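PDB 6IKX: UTP--glucose-1-phosphate uridylyltransferase from Acinetobacter baumannii, which catalyses the transfer of a uridylyl group from UTP to alpha-D-glucose 1-phosphate, giving UDP-alpha-D-glucose and diphosphate. Local coordinates for residues S153-A162 and T245-T255. The protein carries 1 engineered substitution. Numbering follows the deposited sequence.
Sequences SQAAQIMVEA and TVEAYRMQGQT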
loop_
_atom_site.group_PDB
_atom_site.type_symbol
_atom_site.label_atom_id
_atom_site.label_comp_id
_atom_site.label_asym_id
_atom_site.label_seq_id
_atom_site.Cartn_x
_atom_site.Cartn_y
_atom_site.Cartn_z
ATOM N N SER A 153 -36.083 12.128 22.272
ATOM C CA SER A 153 -37.245 11.326 21.770
ATOM C C SER A 153 -37.035 9.810 21.937
ATOM O O SER A 153 -38.032 9.075 22.010
ATOM C CB SER A 153 -37.546 11.631 20.320
ATOM O OG SER A 153 -36.755 10.808 19.459
ATOM N N GLN A 154 -35.797 9.332 21.871
ATOM C CA GLN A 154 -35.488 7.877 21.798
ATOM C C GLN A 154 -36.158 7.278 20.552
ATOM O O GLN A 154 -36.408 6.051 20.546
ATOM C CB GLN A 154 -35.923 7.223 23.117
ATOM C CG GLN A 154 -34.926 6.223 23.703
ATOM C CD GLN A 154 -33.531 6.739 23.979
ATOM O OE1 GLN A 154 -32.622 5.943 24.212
ATOM N NE2 GLN A 154 -33.331 8.055 23.974
ATOM N N ALA A 155 -36.422 8.115 19.535
ATOM C CA ALA A 155 -36.909 7.747 18.184
ATOM C C ALA A 155 -35.763 7.870 17.169
ATOM O O ALA A 155 -35.074 8.920 17.164
ATOM C CB ALA A 155 -38.034 8.661 17.763
ATOM N N ALA A 156 -35.600 6.875 16.300
ATOM C CA ALA A 156 -34.540 6.884 15.270
ATOM C C ALA A 156 -34.752 8.138 14.415
ATOM O O ALA A 156 -35.896 8.588 14.305
ATOM C CB ALA A 156 -34.545 5.619 14.460
ATOM N N GLN A 157 -33.659 8.718 13.940
ATOM C CA GLN A 157 -33.649 9.953 13.128
ATOM C C GLN A 157 -33.076 9.609 11.750
ATOM O O GLN A 157 -32.036 8.888 11.666
ATOM C CB GLN A 157 -32.866 11.051 13.858
ATOM C CG GLN A 157 -33.374 11.347 15.275
ATOM C CD GLN A 157 -34.746 11.997 15.328
ATOM O OE1 GLN A 157 -35.013 13.020 14.672
ATOM N NE2 GLN A 157 -35.645 11.394 16.106
ATOM N N ILE A 158 -33.780 10.053 10.716
ATOM C CA ILE A 158 -33.326 10.057 9.298
ATOM C C ILE A 158 -33.251 11.521 8.854
ATOM O O ILE A 158 -34.288 12.217 8.823
ATOM C CB ILE A 158 -34.243 9.200 8.413
ATOM C CG1 ILE A 158 -33.992 7.703 8.583
ATOM C CG2 ILE A 158 -34.100 9.581 6.961
ATOM C CD1 ILE A 158 -34.414 7.119 9.896
ATOM N N MET A 159 -32.051 12.012 8.569
ATOM C CA MET A 159 -31.902 13.409 8.084
ATOM C C MET A 159 -32.473 13.482 6.655
ATOM O O MET A 159 -32.215 12.549 5.862
ATOM C CB MET A 159 -30.443 13.875 8.141
ATOM C CG MET A 159 -30.276 15.360 7.795
ATOM S SD MET A 159 -28.609 16.027 7.958
ATOM C CE MET A 159 -28.231 15.569 9.647
ATOM N N VAL A 160 -33.268 14.522 6.380
ATOM C CA VAL A 160 -33.920 14.791 5.063
ATOM C C VAL A 160 -33.765 16.272 4.714
ATOM O O VAL A 160 -33.492 17.089 5.615
ATOM C CB VAL A 160 -35.409 14.397 5.048
ATOM C CG1 VAL A 160 -35.602 12.920 5.332
ATOM C CG2 VAL A 160 -36.258 15.227 6.004
ATOM N N GLU A 161 -33.956 16.617 3.447
ATOM C CA GLU A 161 -33.867 18.027 2.993
ATOM C C GLU A 161 -34.838 18.247 1.831
ATOM O O GLU A 161 -34.877 17.392 0.921
ATOM C CB GLU A 161 -32.406 18.339 2.698
ATOM C CG GLU A 161 -32.102 18.663 1.272
ATOM C CD GLU A 161 -30.642 18.985 1.073
ATOM O OE1 GLU A 161 -30.212 20.126 1.400
ATOM O OE2 GLU A 161 -29.938 18.070 0.640
ATOM N N ALA A 162 -35.630 19.318 1.905
ATOM C CA ALA A 162 -36.545 19.774 0.830
ATOM C C ALA A 162 -35.754 19.882 -0.485
ATOM O O ALA A 162 -34.681 20.522 -0.474
ATOM C CB ALA A 162 -37.149 21.103 1.222
ATOM N N THR A 245 -40.939 4.207 17.074
ATOM C CA THR A 245 -41.117 5.447 16.299
ATOM C C THR A 245 -39.814 5.658 15.534
ATOM O O THR A 245 -38.738 5.310 16.059
ATOM C CB THR A 245 -41.446 6.649 17.200
ATOM O OG1 THR A 245 -42.538 6.246 18.029
ATOM C CG2 THR A 245 -41.781 7.906 16.422
ATOM N N VAL A 246 -39.954 6.142 14.310
ATOM C CA VAL A 246 -38.866 6.623 13.434
ATOM C C VAL A 246 -39.301 8.028 12.995
ATOM O O VAL A 246 -40.452 8.202 12.625
ATOM C CB VAL A 246 -38.685 5.632 12.272
ATOM C CG1 VAL A 246 -37.424 5.898 11.464
ATOM C CG2 VAL A 246 -38.704 4.200 12.786
ATOM N N GLU A 247 -38.429 9.010 13.119
ATOM C CA GLU A 247 -38.736 10.403 12.754
ATOM C C GLU A 247 -37.784 10.863 11.652
ATOM O O GLU A 247 -36.628 10.399 11.557
ATOM C CB GLU A 247 -38.567 11.333 13.941
ATOM C CG GLU A 247 -39.490 11.016 15.094
ATOM C CD GLU A 247 -39.313 11.961 16.264
ATOM O OE1 GLU A 247 -38.262 12.641 16.339
ATOM O OE2 GLU A 247 -40.234 12.048 17.063
ATOM N N ALA A 248 -38.291 11.760 10.846
ATOM C CA ALA A 248 -37.561 12.461 9.790
ATOM C C ALA A 248 -37.209 13.835 10.356
ATOM O O ALA A 248 -38.113 14.540 10.827
ATOM C CB ALA A 248 -38.427 12.496 8.561
ATOM N N TYR A 249 -35.909 14.113 10.418
ATOM C CA TYR A 249 -35.293 15.360 10.916
ATOM C C TYR A 249 -34.884 16.164 9.685
ATOM O O TYR A 249 -34.058 15.666 8.899
ATOM C CB TYR A 249 -34.071 15.091 11.814
ATOM C CG TYR A 249 -33.251 16.342 12.005
ATOM C CD1 TYR A 249 -33.613 17.310 12.923
ATOM C CD2 TYR A 249 -32.211 16.627 11.136
ATOM C CE1 TYR A 249 -32.905 18.496 13.028
ATOM C CE2 TYR A 249 -31.522 17.822 11.199
ATOM C CZ TYR A 249 -31.860 18.755 12.154
ATOM O OH TYR A 249 -31.141 19.906 12.205
ATOM N N ARG A 250 -35.430 17.368 9.544
ATOM C CA ARG A 250 -35.199 18.223 8.364
ATOM C C ARG A 250 -34.069 19.195 8.672
ATOM O O ARG A 250 -34.224 20.057 9.563
ATOM C CB ARG A 250 -36.450 19.009 7.958
ATOM C CG ARG A 250 -36.296 19.837 6.685
ATOM C CD ARG A 250 -37.495 20.746 6.557
ATOM N NE ARG A 250 -37.522 21.615 5.382
ATOM C CZ ARG A 250 -38.517 22.455 5.114
ATOM N NH1 ARG A 250 -39.546 22.545 5.937
ATOM N NH2 ARG A 250 -38.487 23.209 4.037
ATOM N N MET A 251 -33.019 19.070 7.877
ATOM C CA MET A 251 -31.823 19.921 7.881
ATOM C C MET A 251 -32.212 21.392 7.975
ATOM O O MET A 251 -33.215 21.805 7.371
ATOM C CB MET A 251 -31.074 19.754 6.565
ATOM C CG MET A 251 -30.350 18.467 6.464
ATOM S SD MET A 251 -29.501 18.418 4.908
ATOM C CE MET A 251 -28.234 19.666 5.135
ATOM N N GLN A 252 -31.320 22.155 8.588
ATOM C CA GLN A 252 -31.296 23.632 8.516
ATOM C C GLN A 252 -30.154 24.039 7.565
ATOM O O GLN A 252 -30.203 25.160 7.083
ATOM C CB GLN A 252 -31.301 24.131 9.974
ATOM C CG GLN A 252 -30.423 25.326 10.271
ATOM C CD GLN A 252 -29.005 24.870 10.405
ATOM O OE1 GLN A 252 -28.745 23.820 10.990
ATOM N NE2 GLN A 252 -28.102 25.650 9.833
ATOM N N GLY A 253 -29.208 23.138 7.258
ATOM C CA GLY A 253 -27.953 23.441 6.532
ATOM C C GLY A 253 -28.065 23.046 5.064
ATOM O O GLY A 253 -29.182 22.930 4.588
ATOM N N GLN A 254 -26.949 22.797 4.386
ATOM C CA GLN A 254 -26.886 22.571 2.914
ATOM C C GLN A 254 -26.030 21.327 2.623
ATOM O O GLN A 254 -24.980 21.176 3.287
ATOM C CB GLN A 254 -26.309 23.818 2.246
ATOM C CG GLN A 254 -26.581 23.874 0.750
ATOM C CD GLN A 254 -26.049 25.108 0.055
ATOM O OE1 GLN A 254 -26.386 25.366 -1.105
ATOM N NE2 GLN A 254 -25.206 25.870 0.742
ATOM N N THR A 255 -26.429 20.470 1.678
ATOM C CA THR A 255 -25.685 19.224 1.321
ATOM C C THR A 255 -24.936 19.420 0.006
ATOM O O THR A 255 -25.320 20.317 -0.755
ATOM C CB THR A 255 -26.603 18.000 1.277
ATOM O OG1 THR A 255 -27.344 18.006 0.057
ATOM C CG2 THR A 255 -27.557 17.979 2.450
#
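S153 OG lies 3.9 Å from E247 OE1 and accepts from the backbone N of A155 in an ST turn, which leads from helix 142-153 into strand 156-162. A155 CB packs 3.8 Å from E247 CD. The strand pairs in parallel with strand 246-250. The carbonyl of A156 starts the pairing by accepting from E247 N. Q157 lies alongside E247, and both side chains point the same way. The Q157 chain bends at chi2 (-68°), which turns its amide back to A155. NE2 then gives both of its bonds within the amide plane, to A155 O (2.8 Å) and to E247 OE1 (2.9 Å). The second bond is nearly straight, at 174°, and meets OE1 from above the carboxylate plane. Q157 OE1 is hydrogen-bonded to S185 OG, so the amide is fixed at both ends. E247 OE2 forms a salt bridge with R149. I158 carries the pairing on, with N bonded to E247 O and O to Y249 N. On the sheet face it shares with A156 and V246, its CD1 rests 3.6 Å from V246 CG1. I158 is also close to V206, which contacts UDP-glucose when that ligand is bound. M159, on the other face, lays its CG at the edge of the Y249 ring and crosses M251 tightly at about a right angle. V160 N donates to Y249 O, and V160 O accepts from M251 N. E161 OE2 takes the T255 hydroxyl OG1 on the syn lone pair at 2.7 Å. Helix 142-153 packs on the Q157 and Y249 face, and its D142 is hydrogen-bonded to Y249 OH. In the mixed sheet of this GT-A-type fold, strands 204-207 and 209-212 pair antiparallel with the other edge of strand 156-162, and strand 184-187 pairs antiparallel with strand 246-250.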